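Local coordinates for protein acetyltransferase, GNAT family (Enterococcus faecalis, PDB 1U6M) that probably transfers an acyl group from a donor to an acceptor, as a member of the GNAT acetyltransferase family, at residues Q57-Y62 / A69-G74. Sequence-based numbering, arbitrary orientation.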
loop_
_atom_site.group_PDB
_atom_site.type_symbol
_atom_site.label_atom_id
_atom_site.label_comp_id
_atom_site.label_asym_id
_atom_site.label_seq_id
_atom_site.Cartn_x
_atom_site.Cartn_y
_atom_site.Cartn_z
ATOM N N GLN A 57 3.772 6.666 -8.702
ATOM C CA GLN A 57 3.262 7.963 -8.338
ATOM C C GLN A 57 2.466 7.991 -7.033
ATOM O O GLN A 57 2.175 9.060 -6.498
ATOM C CB GLN A 57 2.469 8.507 -9.494
ATOM C CG GLN A 57 3.416 8.926 -10.574
ATOM C CD GLN A 57 2.720 9.316 -11.859
ATOM O OE1 GLN A 57 3.252 9.040 -12.956
ATOM N NE2 GLN A 57 1.531 9.982 -11.754
ATOM N N ARG A 58 2.100 6.813 -6.543
ATOM C CA ARG A 58 1.306 6.682 -5.330
ATOM C C ARG A 58 2.195 6.365 -4.143
ATOM O O ARG A 58 1.700 6.228 -3.007
ATOM C CB ARG A 58 0.283 5.538 -5.522
ATOM C CG ARG A 58 -0.715 5.799 -6.602
ATOM C CD ARG A 58 -1.994 5.017 -6.300
ATOM N NE ARG A 58 -2.999 5.037 -7.384
ATOM C CZ ARG A 58 -3.868 6.041 -7.606
ATOM N NH1 ARG A 58 -3.836 7.141 -6.860
ATOM N NH2 ARG A 58 -4.791 5.938 -8.563
ATOM N N ILE A 59 3.491 6.245 -4.399
ATOM C CA ILE A 59 4.422 5.688 -3.438
ATOM C C ILE A 59 5.539 6.655 -2.908
ATOM O O ILE A 59 6.239 7.383 -3.670
ATOM C CB ILE A 59 5.088 4.387 -3.989
ATOM C CG1 ILE A 59 3.994 3.352 -4.322
ATOM C CG2 ILE A 59 6.049 3.818 -2.976
ATOM C CD1 ILE A 59 4.494 2.007 -4.829
ATOM N N LEU A 60 5.733 6.577 -1.596
ATOM C CA LEU A 60 6.866 7.226 -0.946
ATOM C C LEU A 60 7.903 6.185 -0.582
ATOM O O LEU A 60 7.557 5.134 -0.030
ATOM C CB LEU A 60 6.398 7.977 0.312
ATOM C CG LEU A 60 7.114 9.208 0.843
ATOM C CD1 LEU A 60 7.236 10.346 -0.183
ATOM C CD2 LEU A 60 6.316 9.623 1.995
ATOM N N VAL A 61 9.172 6.478 -0.871
ATOM C CA VAL A 61 10.255 5.501 -0.650
ATOM C C VAL A 61 11.086 5.941 0.546
ATOM O O VAL A 61 11.370 7.138 0.713
ATOM C CB VAL A 61 11.147 5.376 -1.990
ATOM C CG1 VAL A 61 12.496 4.795 -1.735
ATOM C CG2 VAL A 61 10.439 4.523 -3.026
ATOM N N TYR A 62 11.477 4.999 1.401
ATOM C CA TYR A 62 12.569 5.252 2.349
ATOM C C TYR A 62 13.876 4.609 1.894
ATOM O O TYR A 62 13.986 3.400 1.868
ATOM C CB TYR A 62 12.227 4.744 3.731
ATOM C CG TYR A 62 13.194 5.231 4.785
ATOM C CD1 TYR A 62 14.406 4.564 5.028
ATOM C CD2 TYR A 62 12.917 6.374 5.514
ATOM C CE1 TYR A 62 15.292 4.995 5.994
ATOM C CE2 TYR A 62 13.801 6.837 6.456
ATOM C CZ TYR A 62 14.962 6.129 6.699
ATOM O OH TYR A 62 15.789 6.612 7.667
ATOM N N ALA A 69 14.329 0.667 1.159
ATOM C CA ALA A 69 14.236 -0.100 2.391
ATOM C C ALA A 69 12.791 -0.337 2.845
ATOM O O ALA A 69 12.514 -1.258 3.638
ATOM C CB ALA A 69 15.055 0.547 3.477
ATOM N N GLY A 70 11.879 0.513 2.363
ATOM C CA GLY A 70 10.462 0.527 2.785
ATOM C C GLY A 70 9.701 1.485 1.847
ATOM O O GLY A 70 10.291 2.396 1.233
ATOM N N ILE A 71 8.392 1.255 1.726
ATOM C CA ILE A 71 7.521 2.090 0.925
ATOM C C ILE A 71 6.240 2.375 1.725
ATOM O O ILE A 71 5.813 1.566 2.531
ATOM C CB ILE A 71 7.183 1.402 -0.439
ATOM C CG1 ILE A 71 6.355 0.098 -0.263
ATOM C CG2 ILE A 71 8.465 1.244 -1.295
ATOM C CD1 ILE A 71 6.052 -0.622 -1.606
ATOM N N ALA A 72 5.654 3.537 1.500
ATOM C CA ALA A 72 4.359 3.901 2.037
ATOM C C ALA A 72 3.540 4.137 0.801
ATOM O O ALA A 72 3.966 4.904 -0.094
ATOM C CB ALA A 72 4.444 5.188 2.822
ATOM N N VAL A 73 2.377 3.502 0.745
ATOM C CA VAL A 73 1.472 3.497 -0.427
ATOM C C VAL A 73 0.037 3.914 -0.024
ATOM O O VAL A 73 -0.495 3.395 0.975
ATOM C CB VAL A 73 1.314 2.076 -1.053
ATOM C CG1 VAL A 73 0.515 2.205 -2.424
ATOM C CG2 VAL A 73 2.673 1.447 -1.242
ATOM N N GLY A 74 -0.556 4.844 -0.779
ATOM C CA GLY A 74 -1.886 5.319 -0.482
ATOM C C GLY A 74 -2.454 6.166 -1.628
ATOM O O GLY A 74 -1.735 6.468 -2.611
HETATM O O HOH W 1 2.506 7.816 -0.814
HETATM O O HOH W 2 -2.139 8.476 -5.096
#
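Leu60 and Ala72 form a hydrogen-bonded pair between two antiparallel strands: Leu60 N donates to Ala72 O over 2.9 Å and Ala72 N returns the bond to Leu60 O. The first is nearly straight, with 173° at the hydrogen. With a 162° angle between their directions, strands 59-62 and 69-74 make up the body of a β-hairpin. Toward its turn, Tyr62 N donates to Gly70 O and Ala69 N to Tyr62 O; at the other end the bond from Gly74 N to Arg58 O, 3.5 Å, is weak.

One face of the hairpin carries Ile59, Val61, Ile71 and Val73. From CB, a loose 4.1 Å from Ala72 O, Ile59 sends its branches to different partners. Ile59 CG2, anti to the backbone N, reaches Ile71 CB at 3.7 Å, the two side chains crossing at a slant; it also lies near Ala72 O (3.7 Å) and Ile71 CG2 (3.9 Å). CG1 (chi1 -58°) leaves CB on the opposite side, and CD1 turns across beside Val73 CG2; Ile59 CG1 meets that same Val73 CG2 at 3.9 Å. Ile59 thus bridges its direct partner and the next residue on that face.

On the face of Leu60, the ring edge of Tyr62 passes Ala69 CB, while its hydroxyl bonds to Ser2 N. Arg58 extends past Gly74; a water accepting from Arg58 NH1 (2.8 Å) in the guanidinium plane donates to Gly74 O. NH1 also forms a salt bridge with Asp79, and NH2 bonds to Thr51 O.

Strand 3-6 flanks 59-64 and strand 112-120 flanks 67-76, placing the hairpin inside the mixed GNAT sheet. The chemistry implies a division of labour: backbone bonds set the register, branched aliphatic groups fill one face, and water links Arg58 to Gly74 beside their weak backbone bond.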